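Side-chain contacts in sister chromatid cohesion protein (Chaetomium thermophilum, PDB 5T8V), which probably helps load cohesin onto chromatin, the chain here being the C-terminal HEAT-repeat part of the loader Scc2: residues E209-V214 against I261-L266; T216-T221 against P269-G274; N722-S727 against V784-V789; A728-L733 against E754-P759. All blocks are in the same frame, centred on the assembly; numbering follows the deposited sequence.

From the N terminus, contact 1 comes first: it joins helix 190-213 to helix 247-267 and closes a loop over helix 218-232. Contact 2 opens inside that loop and closes beyond it, bringing the start of helix 218-232 near the start of helix 272-282. The two therefore cross along the chain, and in space they touch, with centres about 10 Å apart. Far along the solenoid, on the opposite side of the chain's centre, contact 3 ties helix 723-735 to the end of helix 773-786. Contact 4, which uses the same first helix and the end of helix 742-755, lies within the loop of contact 3. About 77 to 79 Å separates the centres of the two pairs.

Contact 1. Residues E209-V214 against I261-L266; sequences ELIAKV and ICQIFL
Q263 is the first residue of 261-266 to meet the other helix. Its aliphatic stem and that of I211 slide past each other in opposite directions, Q263 CB lying 4.0 Å from I211 CD1. The chain then bends at chi2 (-82°), which brings the amide group round to the methyl of A212, with Q263 CD 4.2 Å from A212 CB. Glutamine suits this border: its methylenes can pack while the amide lies near the exposed end of the interface, and the small A212 leaves room for it. One residue on, I264 belongs to the buried side. Its CG1 is touched by I211 CD1 at 3.7 Å, the two branched chains crossing obliquely. I211 reaches it through its longer branch, which stays extended (chi2 175°) out to the terminal methyl. On the solvent side of the first helix, K213 NZ forms a salt bridge with E209 OE2 at 3.1 Å, one turn back, on the anti side but tilted well out of the carboxylate plane. The helices run nearly parallel, at 16° with their local axes 9.8 Å apart, consistent with alternate helices lying in one layer of a HEAT-repeat solenoid. Helix 218-232, between them in sequence, packs against this pair, its L224 touching I211 and its E225 touching I264, while F265 turns to helices 272-282 and 305-315.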
loop_
_atom_site.group_PDB
_atom_site.type_symbol
_atom_site.label_atom_id
_atom_site.label_comp_id
_atom_site.label_asym_id
_atom_site.label_seq_id
_atom_site.Cartn_x
_atom_site.Cartn_y
_atom_site.Cartn_z
ATOM N N GLU A 209 4.880 44.970 32.100
ATOM C CA GLU A 209 5.506 44.990 33.418
ATOM C C GLU A 209 4.509 45.407 34.493
ATOM O O GLU A 209 4.475 44.815 35.578
ATOM C CB GLU A 209 6.710 45.931 33.408
ATOM C CG GLU A 209 7.428 46.047 34.742
ATOM C CD GLU A 209 8.615 46.986 34.681
ATOM O OE1 GLU A 209 9.081 47.284 33.559
ATOM O OE2 GLU A 209 9.076 47.431 35.754
ATOM N N LEU A 210 3.684 46.417 34.206
ATOM C CA LEU A 210 2.746 46.935 35.196
ATOM C C LEU A 210 1.869 45.830 35.763
ATOM O O LEU A 210 1.802 45.635 36.983
ATOM C CB LEU A 210 1.869 48.026 34.577
ATOM C CG LEU A 210 0.767 48.584 35.494
ATOM C CD1 LEU A 210 1.337 49.611 36.459
ATOM C CD2 LEU A 210 -0.370 49.169 34.685
ATOM N N ILE A 211 1.168 45.102 34.891
ATOM C CA ILE A 211 0.160 44.165 35.372
ATOM C C ILE A 211 0.739 43.080 36.273
ATOM O O ILE A 211 -0.022 42.373 36.940
ATOM C CB ILE A 211 -0.603 43.531 34.188
ATOM C CG1 ILE A 211 0.362 42.808 33.244
ATOM C CG2 ILE A 211 -1.396 44.603 33.451
ATOM C CD1 ILE A 211 -0.332 42.064 32.118
ATOM N N ALA A 212 2.064 42.936 36.322
ATOM C CA ALA A 212 2.692 41.947 37.188
ATOM C C ALA A 212 3.004 42.475 38.579
ATOM O O ALA A 212 3.211 41.671 39.495
ATOM C CB ALA A 212 3.990 41.439 36.562
ATOM N N LYS A 213 3.048 43.795 38.759
ATOM C CA LYS A 213 3.477 44.382 40.018
ATOM C C LYS A 213 2.381 45.136 40.752
ATOM O O LYS A 213 2.528 45.386 41.953
ATOM C CB LYS A 213 4.663 45.328 39.777
ATOM C CG LYS A 213 5.835 44.645 39.090
ATOM C CD LYS A 213 7.064 45.530 39.046
ATOM C CE LYS A 213 8.195 44.855 38.285
ATOM N NZ LYS A 213 9.428 45.693 38.249
ATOM N N VAL A 214 1.293 45.499 40.075
ATOM C CA VAL A 214 0.140 46.115 40.717
ATOM C C VAL A 214 -1.108 45.366 40.278
ATOM O O VAL A 214 -1.271 45.048 39.094
ATOM C CB VAL A 214 0.021 47.620 40.383
ATOM C CG1 VAL A 214 1.349 48.329 40.629
ATOM C CG2 VAL A 214 -0.439 47.840 38.944
ATOM N N ILE A 261 0.633 38.953 26.071
ATOM C CA ILE A 261 -0.363 37.889 26.159
ATOM C C ILE A 261 0.108 36.794 27.105
ATOM O O ILE A 261 -0.690 36.223 27.854
ATOM C CB ILE A 261 -0.681 37.325 24.763
ATOM C CG1 ILE A 261 -1.289 38.415 23.877
ATOM C CG2 ILE A 261 -1.646 36.139 24.882
ATOM C CD1 ILE A 261 -1.509 37.994 22.435
ATOM N N CYS A 262 1.400 36.462 27.073
ATOM C CA CYS A 262 1.922 35.485 28.024
ATOM C C CYS A 262 1.755 35.975 29.456
ATOM O O CYS A 262 1.429 35.193 30.358
ATOM C CB CYS A 262 3.390 35.190 27.731
ATOM S SG CYS A 262 3.639 34.236 26.230
ATOM N N GLN A 263 1.975 37.269 29.687
ATOM C CA GLN A 263 1.819 37.813 31.031
ATOM C C GLN A 263 0.376 37.700 31.504
ATOM O O GLN A 263 0.107 37.160 32.582
ATOM C CB GLN A 263 2.293 39.262 31.061
ATOM C CG GLN A 263 3.740 39.394 31.461
ATOM C CD GLN A 263 3.919 39.353 32.960
ATOM O OE1 GLN A 263 3.645 40.333 33.644
ATOM N NE2 GLN A 263 4.369 38.218 33.479
ATOM N N ILE A 264 -0.570 38.203 30.707
ATOM C CA ILE A 264 -1.980 38.086 31.074
ATOM C C ILE A 264 -2.345 36.624 31.308
ATOM O O ILE A 264 -3.036 36.283 32.277
ATOM C CB ILE A 264 -2.867 38.725 29.989
ATOM C CG1 ILE A 264 -2.533 40.213 29.841
ATOM C CG2 ILE A 264 -4.350 38.534 30.323
ATOM C CD1 ILE A 264 -3.248 40.900 28.688
ATOM N N PHE A 265 -1.877 35.739 30.425
ATOM C CA PHE A 265 -2.178 34.316 30.539
ATOM C C PHE A 265 -1.639 33.731 31.836
ATOM O O PHE A 265 -2.259 32.832 32.417
ATOM C CB PHE A 265 -1.590 33.582 29.332
ATOM C CG PHE A 265 -1.853 32.103 29.320
ATOM C CD1 PHE A 265 -0.992 31.227 29.960
ATOM C CD2 PHE A 265 -2.945 31.587 28.647
ATOM C CE1 PHE A 265 -1.224 29.869 29.943
ATOM C CE2 PHE A 265 -3.182 30.225 28.625
ATOM C CZ PHE A 265 -2.320 29.366 29.274
ATOM N N LEU A 266 -0.497 34.227 32.307
ATOM C CA LEU A 266 0.148 33.649 33.479
ATOM C C LEU A 266 -0.495 34.127 34.776
ATOM O O LEU A 266 -0.728 33.324 35.686
ATOM C CB LEU A 266 1.638 33.991 33.455
ATOM C CG LEU A 266 2.505 33.588 34.647
ATOM C CD1 LEU A 266 3.919 33.342 34.171
ATOM C CD2 LEU A 266 2.506 34.667 35.729
#

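Contact 2. Residues T216-T221 against P269-G274; sequences TSETVT and PSQRQG
The end of E218 runs past the amide of Q271, the two chains pointing in opposite directions. The carboxylate and amide planes stand 29° apart, and E218 OE1 is 3.8 Å from Q271 OE1, a pair of acceptors in loose proximity with no hydrogen bond between them. Both chains are extended beyond CG, which lets two long polar residues reach each other from backbones that stay well apart. Q271 NE2 lies 4.4 Å from T221 OG1, too long for a bond. The hydroxyl instead turns back to its own helix and donates to E218 O at 3.1 Å, from above the carbonyl plane, so threonine can sit buried with its polar atom paired. In the alpha-solenoid these are the beginnings of two helices, 218-232 and 272-282; S217 and Q271 stand at the N-cap positions, though the side chain of S217 makes no capping bond. At the start of helix 272-282, R272 N bonds back to P269 O, and P269 CB lies 3.9 Å above the centre of the R272 guanidinium. That group also donates through NE and NH2 to F265 O and L266 O, near the end of helix 247-267.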
loop_
_atom_site.group_PDB
_atom_site.type_symbol
_atom_site.label_atom_id
_atom_site.label_comp_id
_atom_site.label_asym_id
_atom_site.label_seq_id
_atom_site.Cartn_x
_atom_site.Cartn_y
_atom_site.Cartn_z
ATOM N N THR A 216 -4.688 44.826 39.008
ATOM C CA THR A 216 -5.428 45.623 38.045
ATOM C C THR A 216 -6.760 44.952 37.741
ATOM O O THR A 216 -6.931 43.743 37.925
ATOM C CB THR A 216 -4.619 45.812 36.750
ATOM O OG1 THR A 216 -5.387 46.560 35.800
ATOM C CG2 THR A 216 -4.243 44.465 36.147
ATOM N N SER A 217 -7.707 45.756 37.260
ATOM C CA SER A 217 -9.037 45.251 36.959
ATOM C C SER A 217 -8.988 44.243 35.819
ATOM O O SER A 217 -8.079 44.254 34.986
ATOM C CB SER A 217 -9.968 46.404 36.591
ATOM O OG SER A 217 -10.006 47.374 37.621
ATOM N N GLU A 218 -9.987 43.359 35.788
ATOM C CA GLU A 218 -10.103 42.399 34.697
ATOM C C GLU A 218 -10.478 43.071 33.381
ATOM O O GLU A 218 -10.206 42.510 32.313
ATOM C CB GLU A 218 -11.135 41.325 35.055
ATOM C CG GLU A 218 -11.448 40.350 33.930
ATOM C CD GLU A 218 -12.306 39.184 34.388
ATOM O OE1 GLU A 218 -11.757 38.231 34.984
ATOM O OE2 GLU A 218 -13.535 39.224 34.160
ATOM N N THR A 219 -11.093 44.255 33.432
ATOM C CA THR A 219 -11.401 44.979 32.204
ATOM C C THR A 219 -10.138 45.564 31.583
ATOM O O THR A 219 -9.999 45.595 30.354
ATOM C CB THR A 219 -12.425 46.080 32.488
ATOM O OG1 THR A 219 -11.967 46.900 33.570
ATOM C CG2 THR A 219 -13.774 45.475 32.853
ATOM N N VAL A 220 -9.204 46.022 32.419
ATOM C CA VAL A 220 -7.924 46.519 31.917
ATOM C C VAL A 220 -7.164 45.401 31.215
ATOM O O VAL A 220 -6.708 45.556 30.076
ATOM C CB VAL A 220 -7.099 47.125 33.067
ATOM C CG1 VAL A 220 -5.683 47.470 32.605
ATOM C CG2 VAL A 220 -7.791 48.365 33.618
ATOM N N THR A 221 -7.012 44.257 31.887
ATOM C CA THR A 221 -6.269 43.150 31.296
ATOM C C THR A 221 -6.995 42.567 30.091
ATOM O O THR A 221 -6.347 42.081 29.158
ATOM C CB THR A 221 -6.020 42.057 32.333
ATOM O OG1 THR A 221 -7.272 41.551 32.812
ATOM C CG2 THR A 221 -5.214 42.604 33.500
ATOM N N PRO A 269 -5.037 32.384 36.034
ATOM C CA PRO A 269 -5.339 30.998 35.638
ATOM C C PRO A 269 -6.779 30.796 35.201
ATOM O O PRO A 269 -7.033 30.107 34.203
ATOM C CB PRO A 269 -5.012 30.195 36.907
ATOM C CG PRO A 269 -4.064 31.052 37.675
ATOM C CD PRO A 269 -4.467 32.465 37.389
ATOM N N SER A 270 -7.728 31.408 35.913
ATOM C CA SER A 270 -9.144 31.116 35.700
ATOM C C SER A 270 -9.542 31.236 34.234
ATOM O O SER A 270 -10.391 30.477 33.752
ATOM C CB SER A 270 -9.996 32.052 36.558
ATOM O OG SER A 270 -9.675 33.410 36.304
ATOM N N GLN A 271 -8.944 32.179 33.507
ATOM C CA GLN A 271 -9.353 32.472 32.138
ATOM C C GLN A 271 -8.342 32.004 31.097
ATOM O O GLN A 271 -8.469 32.368 29.922
ATOM C CB GLN A 271 -9.615 33.973 31.982
ATOM C CG GLN A 271 -8.474 34.875 32.432
ATOM C CD GLN A 271 -8.838 36.348 32.357
ATOM O OE1 GLN A 271 -9.976 36.701 32.047
ATOM N NE2 GLN A 271 -7.870 37.216 32.638
ATOM N N ARG A 272 -7.356 31.191 31.485
ATOM C CA ARG A 272 -6.354 30.733 30.527
ATOM C C ARG A 272 -7.008 30.053 29.330
ATOM O O ARG A 272 -6.809 30.461 28.179
ATOM C CB ARG A 272 -5.368 29.793 31.214
ATOM C CG ARG A 272 -4.361 30.521 32.075
ATOM C CD ARG A 272 -3.486 29.559 32.843
ATOM N NE ARG A 272 -2.547 30.260 33.710
ATOM C CZ ARG A 272 -1.808 29.669 34.641
ATOM N NH1 ARG A 272 -1.899 28.360 34.835
ATOM N NH2 ARG A 272 -0.979 30.389 35.382
ATOM N N GLN A 273 -7.805 29.011 29.588
ATOM C CA GLN A 273 -8.516 28.334 28.510
ATOM C C GLN A 273 -9.288 29.319 27.644
ATOM O O GLN A 273 -9.422 29.110 26.433
ATOM C CB GLN A 273 -9.469 27.283 29.082
ATOM C CG GLN A 273 -10.200 26.473 28.023
ATOM C CD GLN A 273 -11.193 25.486 28.611
ATOM O OE1 GLN A 273 -11.330 25.372 29.829
ATOM N NE2 GLN A 273 -11.895 24.769 27.742
ATOM N N GLY A 274 -9.802 30.393 28.238
ATOM C CA GLY A 274 -10.485 31.407 27.464
ATOM C C GLY A 274 -9.546 32.065 26.478
ATOM O O GLY A 274 -9.799 32.069 25.268
#

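Contact 3. Residues N722-S727 against V784-V789; sequences NRVLRS and VKRGNV
S727 and R786 make the more enclosed part of this contact, where the buried serine on helix 723-735 faces the arginine that ends helix 773-786. S727 OG lies at the edge of the guanidinium, near its plane, 3.6 Å from R786 NE; this is proximity and not a hydrogen bond. With OG between the backbone N and the carbonyl carbon (chi1 61°), the serine hydroxyl is folded back toward its own helix, beside the carbonyls of R723 and V724. A small polar residue of this kind can be buried and still leave the long arginine room to pass. The R786 chain runs out extended and then bends at chi3 (-75°), so that its guanidinium swings along the helix to V724. There the contact is no farther apart but lies on the exposed side: V724 CG1 approaches R786 NH2 at 3.5 Å, also at the edge, and the two side chains cross at about a right angle. Farther back, N722 caps the helix, its OD1 accepting from L725 N at 3.0 Å. R723, by contrast, turns to the body of helix 773-786 and forms a salt bridge with E775. No hydrogen bond or salt bridge crosses the segments; the serine oxygen near the edge of the cationic group is probably mildly favourable electrostatically, and the charge of R786 stays on the exposed side, where water can probably reach it.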
loop_
_atom_site.group_PDB
_atom_site.type_symbol
_atom_site.label_atom_id
_atom_site.label_comp_id
_atom_site.label_asym_id
_atom_site.label_seq_id
_atom_site.Cartn_x
_atom_site.Cartn_y
_atom_site.Cartn_z
ATOM N N ASN A 722 22.553 -12.035 -10.692
ATOM C CA ASN A 722 22.335 -13.378 -10.172
ATOM C C ASN A 722 21.606 -14.227 -11.208
ATOM O O ASN A 722 20.543 -13.844 -11.706
ATOM C CB ASN A 722 21.534 -13.309 -8.870
ATOM C CG ASN A 722 21.280 -14.677 -8.257
ATOM O OD1 ASN A 722 20.827 -15.602 -8.933
ATOM N ND2 ASN A 722 21.567 -14.808 -6.968
ATOM N N ARG A 723 22.183 -15.386 -11.530
ATOM C CA ARG A 723 21.619 -16.227 -12.580
ATOM C C ARG A 723 20.343 -16.925 -12.127
ATOM O O ARG A 723 19.440 -17.145 -12.942
ATOM C CB ARG A 723 22.657 -17.254 -13.036
ATOM C CG ARG A 723 23.779 -16.650 -13.861
ATOM C CD ARG A 723 24.946 -17.605 -14.021
ATOM N NE ARG A 723 25.879 -17.148 -15.047
ATOM C CZ ARG A 723 27.094 -17.651 -15.238
ATOM N NH1 ARG A 723 27.542 -18.631 -14.465
ATOM N NH2 ARG A 723 27.866 -17.167 -16.202
ATOM N N VAL A 724 20.245 -17.276 -10.844
ATOM C CA VAL A 724 19.033 -17.918 -10.341
ATOM C C VAL A 724 17.854 -16.956 -10.432
ATOM O O VAL A 724 16.792 -17.294 -10.974
ATOM C CB VAL A 724 19.250 -18.420 -8.902
ATOM C CG1 VAL A 724 18.036 -19.205 -8.414
ATOM C CG2 VAL A 724 20.506 -19.284 -8.816
ATOM N N LEU A 725 18.024 -15.738 -9.909
ATOM C CA LEU A 725 16.999 -14.712 -10.057
ATOM C C LEU A 725 16.638 -14.519 -11.523
ATOM O O LEU A 725 15.504 -14.779 -11.933
ATOM C CB LEU A 725 17.473 -13.387 -9.457
ATOM C CG LEU A 725 17.628 -13.259 -7.942
ATOM C CD1 LEU A 725 17.762 -11.783 -7.592
ATOM C CD2 LEU A 725 16.470 -13.897 -7.178
ATOM N N ARG A 726 17.601 -14.065 -12.330
ATOM C CA ARG A 726 17.326 -13.765 -13.731
ATOM C C ARG A 726 16.587 -14.909 -14.415
ATOM O O ARG A 726 15.638 -14.679 -15.175
ATOM C CB ARG A 726 18.632 -13.457 -14.467
ATOM C CG ARG A 726 19.122 -12.025 -14.291
ATOM C CD ARG A 726 20.430 -11.790 -15.030
ATOM N NE ARG A 726 20.756 -10.371 -15.143
ATOM C CZ ARG A 726 21.869 -9.897 -15.698
ATOM N NH1 ARG A 726 22.778 -10.727 -16.192
ATOM N NH2 ARG A 726 22.077 -8.589 -15.757
ATOM N N SER A 727 16.998 -16.151 -14.152
ATOM C CA SER A 727 16.341 -17.291 -14.785
ATOM C C SER A 727 14.901 -17.439 -14.306
ATOM O O SER A 727 14.009 -17.753 -15.101
ATOM C CB SER A 727 17.133 -18.570 -14.517
ATOM O OG SER A 727 17.212 -18.847 -13.130
ATOM N N VAL A 784 15.162 -22.408 -19.615
ATOM C CA VAL A 784 14.360 -23.494 -20.173
ATOM C C VAL A 784 14.485 -24.745 -19.312
ATOM O O VAL A 784 13.520 -25.501 -19.147
ATOM C CB VAL A 784 14.751 -23.769 -21.638
ATOM C CG1 VAL A 784 14.664 -22.491 -22.463
ATOM C CG2 VAL A 784 16.143 -24.384 -21.735
ATOM N N LYS A 785 15.673 -24.987 -18.751
ATOM C CA LYS A 785 15.844 -26.123 -17.851
ATOM C C LYS A 785 15.014 -25.959 -16.587
ATOM O O LYS A 785 14.625 -26.956 -15.969
ATOM C CB LYS A 785 17.322 -26.297 -17.495
ATOM C CG LYS A 785 17.573 -27.159 -16.260
ATOM C CD LYS A 785 18.954 -27.800 -16.300
ATOM C CE LYS A 785 19.342 -28.408 -14.959
ATOM N NZ LYS A 785 19.952 -27.403 -14.035
ATOM N N ARG A 786 14.724 -24.719 -16.199
ATOM C CA ARG A 786 14.007 -24.480 -14.953
ATOM C C ARG A 786 12.604 -25.075 -14.997
ATOM O O ARG A 786 12.217 -25.843 -14.108
ATOM C CB ARG A 786 13.953 -22.979 -14.665
ATOM C CG ARG A 786 13.023 -22.597 -13.529
ATOM C CD ARG A 786 13.215 -21.145 -13.121
ATOM N NE ARG A 786 14.436 -20.956 -12.343
ATOM C CZ ARG A 786 14.519 -21.099 -11.024
ATOM N NH1 ARG A 786 13.450 -21.436 -10.314
ATOM N NH2 ARG A 786 15.676 -20.906 -10.407
ATOM N N GLY A 787 11.826 -24.739 -16.025
ATOM C CA GLY A 787 10.429 -25.131 -16.039
ATOM C C GLY A 787 9.832 -25.410 -17.403
ATOM O O GLY A 787 10.547 -25.672 -18.374
ATOM N N ASN A 788 8.500 -25.352 -17.473
ATOM C CA ASN A 788 7.748 -25.713 -18.676
ATOM C C ASN A 788 7.606 -24.473 -19.553
ATOM O O ASN A 788 6.609 -23.748 -19.511
ATOM C CB ASN A 788 6.390 -26.290 -18.295
ATOM C CG ASN A 788 6.464 -27.205 -17.088
ATOM O OD1 ASN A 788 7.394 -27.999 -16.951
ATOM N ND2 ASN A 788 5.486 -27.089 -16.198
ATOM N N VAL A 789 8.636 -24.227 -20.361
ATOM C CA VAL A 789 8.693 -23.021 -21.179
ATOM C C VAL A 789 9.319 -23.353 -22.527
ATOM O O VAL A 789 10.208 -22.640 -23.005
ATOM C CB VAL A 789 9.481 -21.907 -20.465
ATOM C CG1 VAL A 789 9.317 -20.595 -21.189
ATOM C CG2 VAL A 789 9.019 -21.749 -19.017
#

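Contact 4. Residues A728-L733 against E754-P759; sequences AIANGL and EIWFAP
Consecutive helices of the alpha-solenoid, 723-735 and 742-755, meet where A730 and L733 of the first face I755, at the C-terminal end of helix 742-755, and the following W756. All four residues are buried, and their contact is apolar. A730 CB lies 3.6 Å from W756 CZ2, approaching the indole obliquely, with W756 NE1 3.9 Å from the same methyl. Alanine fits here because a single methyl lets the broad indole lie close to the helix backbone. Beside this pair, L733 and I755 reach toward each other tip to tip, L733 CD1 standing 3.9 Å from I755 CD1. The CG1 branch of I755 starts out straddled by its own N and carbonyl carbon (chi1 62°) and runs straight on to the methyl that makes the contact. Branched aliphatic ends suit such a meeting, since they fill space without needing a polar partner. W756, next after I755, has its indole nitrogen weakly bonded to Y717 OH of helix 703-719, and its side chain also touches M780 and T783 of helix 773-786. The ring of F757 follows, its CZ at the indole edge and W756 CB over one of its faces, and leads on to helices 791-801 and 808-824. Apolar packing between consecutive helices, as here, is the usual glue of HEAT-repeat solenoids, and this example falls in a part of the chain that appears related to PDS5.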
loop_
_atom_site.group_PDB
_atom_site.type_symbol
_atom_site.label_atom_id
_atom_site.label_comp_id
_atom_site.label_asym_id
_atom_site.label_seq_id
_atom_site.Cartn_x
_atom_site.Cartn_y
_atom_site.Cartn_z
ATOM N N ALA A 728 14.649 -17.218 -13.012
ATOM C CA ALA A 728 13.279 -17.295 -12.509
ATOM C C ALA A 728 12.410 -16.192 -13.106
ATOM O O ALA A 728 11.271 -16.439 -13.528
ATOM C CB ALA A 728 13.282 -17.214 -10.983
ATOM N N ILE A 729 12.934 -14.963 -13.139
ATOM C CA ILE A 729 12.246 -13.848 -13.790
ATOM C C ILE A 729 11.863 -14.235 -15.212
ATOM O O ILE A 729 10.695 -14.161 -15.609
ATOM C CB ILE A 729 13.132 -12.588 -13.790
ATOM C CG1 ILE A 729 13.609 -12.217 -12.377
ATOM C CG2 ILE A 729 12.395 -11.413 -14.428
ATOM C CD1 ILE A 729 12.524 -11.793 -11.440
ATOM N N ALA A 730 12.856 -14.651 -16.002
ATOM C CA ALA A 730 12.607 -14.964 -17.405
ATOM C C ALA A 730 11.603 -16.099 -17.545
ATOM O O ALA A 730 10.790 -16.105 -18.477
ATOM C CB ALA A 730 13.919 -15.319 -18.104
ATOM N N ASN A 731 11.641 -17.069 -16.631
ATOM C CA ASN A 731 10.698 -18.179 -16.702
ATOM C C ASN A 731 9.271 -17.700 -16.464
ATOM O O ASN A 731 8.348 -18.110 -17.177
ATOM C CB ASN A 731 11.079 -19.261 -15.693
ATOM C CG ASN A 731 10.318 -20.552 -15.912
ATOM O OD1 ASN A 731 9.142 -20.659 -15.564
ATOM N ND2 ASN A 731 10.986 -21.543 -16.495
ATOM N N GLY A 732 9.070 -16.828 -15.473
ATOM C CA GLY A 732 7.738 -16.284 -15.248
ATOM C C GLY A 732 7.261 -15.425 -16.405
ATOM O O GLY A 732 6.154 -15.610 -16.926
ATOM N N LEU A 733 8.092 -14.465 -16.821
ATOM C CA LEU A 733 7.765 -13.633 -17.973
ATOM C C LEU A 733 7.342 -14.484 -19.160
ATOM O O LEU A 733 6.311 -14.226 -19.791
ATOM C CB LEU A 733 8.969 -12.765 -18.348
ATOM C CG LEU A 733 9.242 -11.551 -17.462
ATOM C CD1 LEU A 733 10.634 -11.001 -17.731
ATOM C CD2 LEU A 733 8.196 -10.478 -17.697
ATOM N N GLU A 754 13.534 -7.337 -25.164
ATOM C CA GLU A 754 14.522 -6.377 -24.685
ATOM C C GLU A 754 15.655 -7.068 -23.931
ATOM O O GLU A 754 16.835 -6.798 -24.185
ATOM C CB GLU A 754 13.846 -5.331 -23.798
ATOM C CG GLU A 754 14.782 -4.228 -23.331
ATOM C CD GLU A 754 14.064 -3.149 -22.550
ATOM O OE1 GLU A 754 12.814 -3.141 -22.555
ATOM O OE2 GLU A 754 14.748 -2.309 -21.927
ATOM N N ILE A 755 15.318 -7.965 -23.001
ATOM C CA ILE A 755 16.326 -8.523 -22.103
ATOM C C ILE A 755 17.063 -9.727 -22.685
ATOM O O ILE A 755 18.185 -10.019 -22.247
ATOM C CB ILE A 755 15.701 -8.916 -20.751
ATOM C CG1 ILE A 755 14.634 -10.004 -20.935
ATOM C CG2 ILE A 755 15.111 -7.684 -20.069
ATOM C CD1 ILE A 755 14.053 -10.532 -19.632
ATOM N N TRP A 756 16.474 -10.429 -23.652
ATOM C CA TRP A 756 17.097 -11.604 -24.253
ATOM C C TRP A 756 17.595 -11.359 -25.669
ATOM O O TRP A 756 18.731 -11.718 -25.995
ATOM C CB TRP A 756 16.112 -12.783 -24.258
ATOM C CG TRP A 756 16.132 -13.603 -23.002
ATOM C CD1 TRP A 756 16.538 -13.201 -21.762
ATOM C CD2 TRP A 756 15.737 -14.973 -22.869
ATOM N NE1 TRP A 756 16.413 -14.234 -20.866
ATOM C CE2 TRP A 756 15.926 -15.334 -21.521
ATOM C CE3 TRP A 756 15.241 -15.929 -23.759
ATOM C CZ2 TRP A 756 15.635 -16.609 -21.042
ATOM C CZ3 TRP A 756 14.953 -17.195 -23.282
ATOM C CH2 TRP A 756 15.152 -17.523 -21.936
ATOM N N PHE A 757 16.771 -10.758 -26.525
ATOM C CA PHE A 757 17.115 -10.598 -27.932
ATOM C C PHE A 757 17.325 -9.132 -28.284
ATOM O O PHE A 757 16.577 -8.566 -29.088
ATOM C CB PHE A 757 16.022 -11.207 -28.809
ATOM C CG PHE A 757 15.627 -12.596 -28.399
ATOM C CD1 PHE A 757 16.473 -13.668 -28.632
ATOM C CD2 PHE A 757 14.412 -12.831 -27.779
ATOM C CE1 PHE A 757 16.115 -14.945 -28.256
ATOM C CE2 PHE A 757 14.048 -14.108 -27.401
ATOM C CZ PHE A 757 14.900 -15.167 -27.638
ATOM N N ALA A 758 18.343 -8.514 -27.693
ATOM C CA ALA A 758 18.693 -7.133 -27.981
ATOM C C ALA A 758 20.199 -7.016 -28.161
ATOM O O ALA A 758 20.958 -7.783 -27.561
ATOM C CB ALA A 758 18.235 -6.193 -26.857
ATOM N N PRO A 759 20.667 -6.058 -28.979
ATOM C CA PRO A 759 22.109 -5.900 -29.182
ATOM C C PRO A 759 22.753 -4.946 -28.180
ATOM O O PRO A 759 23.390 -5.411 -27.235
ATOM C CB PRO A 759 22.196 -5.340 -30.604
ATOM C CG PRO A 759 20.858 -4.659 -30.845
ATOM C CD PRO A 759 19.911 -5.047 -29.737
#